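SAV1430 (Staphylococcus aureus subsp. aureus Mu50, PDB 2FFM) is of unknown function but carries an Nfu/NifU N-terminal scaffold domain, consistent with a role in iron-sulfur cluster assembly. Local coordinates at residues A[71-74]-A[75-79]. Residues are numbered along the deposited sequence; the frame is centred on the assembly and turned at random.
Sequences WETV and LPKVE
W71 and L75, like V74 and V78, meet one turn apart within the C-terminal helix 71-80, which packs on the antiparallel sheet of this Nfu/NifU-type domain. The contact is local. Its apolar side is turned to the sheet. CE3 on the six-membered ring of W71 lies 4.0 Å from CD1 of L75, and the methyl comes to the indole obliquely. Around this pair, W71 and L75 both touch M15 of strand 14-19, and W71 also reaches V63 and K65 of strand 60-65.

V74 and V78 extend the apolar stripe. With CG1 anti to the backbone N (chi1 177°), V74 turns this methyl toward the next turn, where V74 CG1 meets V78 CG2 at 3.6 Å. V74 also touches V48, and V78 touches I17.

Two i to i+4 backbone bonds tie the segments together. L75 N donates to W71 O at 2.9 Å, and V78 N donates to V74 O at 2.9 Å. P76 has no N-H to offer E72 O, and the helix is kinked here. CD of the P76 ring sits 3.4 Å from E72 O.

On the outer side, the methylenes of the extended K77 chain run along T73 O, with K77 CE 3.5 Å from T73 O. K77 NZ is 3.7 Å from T73 OG1, too long for a hydrogen bond. The pairs W71 with L75 and V74 with V78 are apolar. They imply an amphipathic helix, held to the sheet by W71, L75 and V78, with the buried indole N-H of W71 satisfied by the backbone O of H12.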
loop_
_atom_site.group_PDB
_atom_site.type_symbol
_atom_site.label_atom_id
_atom_site.label_comp_id
_atom_site.label_asym_id
_atom_site.label_seq_id
_atom_site.Cartn_x
_atom_site.Cartn_y
_atom_site.Cartn_z
ATOM N N TRP A 71 -2.344 -8.580 9.538
ATOM C CA TRP A 71 -3.014 -8.314 8.281
ATOM C C TRP A 71 -4.513 -8.525 8.283
ATOM O O TRP A 71 -5.219 -7.898 7.498
ATOM C CB TRP A 71 -2.372 -9.152 7.187
ATOM C CG TRP A 71 -0.985 -8.709 6.866
ATOM C CD1 TRP A 71 0.179 -9.369 7.142
ATOM C CD2 TRP A 71 -0.615 -7.513 6.169
ATOM N NE1 TRP A 71 1.255 -8.662 6.649
ATOM C CE2 TRP A 71 0.795 -7.520 6.042
ATOM C CE3 TRP A 71 -1.339 -6.437 5.627
ATOM C CZ2 TRP A 71 1.498 -6.491 5.401
ATOM C CZ3 TRP A 71 -0.633 -5.410 4.987
ATOM C CH2 TRP A 71 0.769 -5.452 4.879
ATOM N N GLU A 72 -4.996 -9.414 9.153
ATOM C CA GLU A 72 -6.431 -9.699 9.259
ATOM C C GLU A 72 -7.217 -8.412 9.558
ATOM O O GLU A 72 -8.373 -8.279 9.167
ATOM C CB GLU A 72 -6.704 -10.712 10.384
ATOM C CG GLU A 72 -6.126 -12.122 10.207
ATOM C CD GLU A 72 -4.618 -12.210 10.427
ATOM O OE1 GLU A 72 -4.106 -11.630 11.409
ATOM O OE2 GLU A 72 -3.939 -12.887 9.630
ATOM N N THR A 73 -6.585 -7.471 10.255
ATOM C CA THR A 73 -7.238 -6.210 10.597
ATOM C C THR A 73 -6.825 -5.026 9.718
ATOM O O THR A 73 -7.605 -4.088 9.534
ATOM C CB THR A 73 -6.974 -5.820 12.074
ATOM O OG1 THR A 73 -7.562 -4.541 12.341
ATOM C CG2 THR A 73 -5.482 -5.736 12.347
ATOM N N VAL A 74 -5.604 -5.073 9.187
ATOM C CA VAL A 74 -5.067 -4.007 8.338
ATOM C C VAL A 74 -5.484 -4.111 6.868
ATOM O O VAL A 74 -5.906 -3.119 6.267
ATOM C CB VAL A 74 -3.507 -3.972 8.402
ATOM C CG1 VAL A 74 -2.952 -2.906 7.451
ATOM C CG2 VAL A 74 -3.047 -3.698 9.819
ATOM N N LEU A 75 -5.384 -5.310 6.302
ATOM C CA LEU A 75 -5.716 -5.530 4.893
ATOM C C LEU A 75 -7.111 -5.053 4.499
ATOM O O LEU A 75 -7.283 -4.406 3.464
ATOM C CB LEU A 75 -5.546 -7.018 4.522
ATOM C CG LEU A 75 -5.210 -7.323 3.057
ATOM C CD1 LEU A 75 -3.983 -6.517 2.678
ATOM C CD2 LEU A 75 -4.959 -8.802 2.836
ATOM N N PRO A 76 -8.129 -5.358 5.318
ATOM C CA PRO A 76 -9.479 -4.916 4.967
ATOM C C PRO A 76 -9.614 -3.401 4.928
ATOM O O PRO A 76 -10.295 -2.841 4.061
ATOM C CB PRO A 76 -10.342 -5.561 6.049
ATOM C CG PRO A 76 -9.407 -5.676 7.210
ATOM C CD PRO A 76 -8.146 -6.155 6.557
ATOM N N LYS A 77 -8.965 -2.731 5.871
ATOM C CA LYS A 77 -9.034 -1.277 5.898
ATOM C C LYS A 77 -8.238 -0.728 4.716
ATOM O O LYS A 77 -8.574 0.318 4.161
ATOM C CB LYS A 77 -8.479 -0.737 7.217
ATOM C CG LYS A 77 -9.245 -1.192 8.443
ATOM C CD LYS A 77 -8.554 -0.709 9.698
ATOM C CE LYS A 77 -9.147 -1.316 10.961
ATOM N NZ LYS A 77 -8.336 -0.918 12.155
ATOM N N VAL A 78 -7.193 -1.452 4.325
ATOM C CA VAL A 78 -6.374 -1.030 3.207
ATOM C C VAL A 78 -7.149 -1.112 1.905
ATOM O O VAL A 78 -7.059 -0.217 1.071
ATOM C CB VAL A 78 -5.111 -1.888 3.082
ATOM C CG1 VAL A 78 -4.389 -1.558 1.784
ATOM C CG2 VAL A 78 -4.203 -1.639 4.273
ATOM N N GLU A 79 -7.908 -2.185 1.734
ATOM C CA GLU A 79 -8.696 -2.365 0.524
ATOM C C GLU A 79 -9.901 -1.443 0.556
ATOM O O GLU A 79 -10.417 -1.054 -0.483
ATOM C CB GLU A 79 -9.149 -3.824 0.405
ATOM C CG GLU A 79 -9.912 -4.151 -0.874
ATOM C CD GLU A 79 -11.407 -3.905 -0.757
ATOM O OE1 GLU A 79 -12.129 -4.070 -1.767
ATOM O OE2 GLU A 79 -11.866 -3.549 0.351
#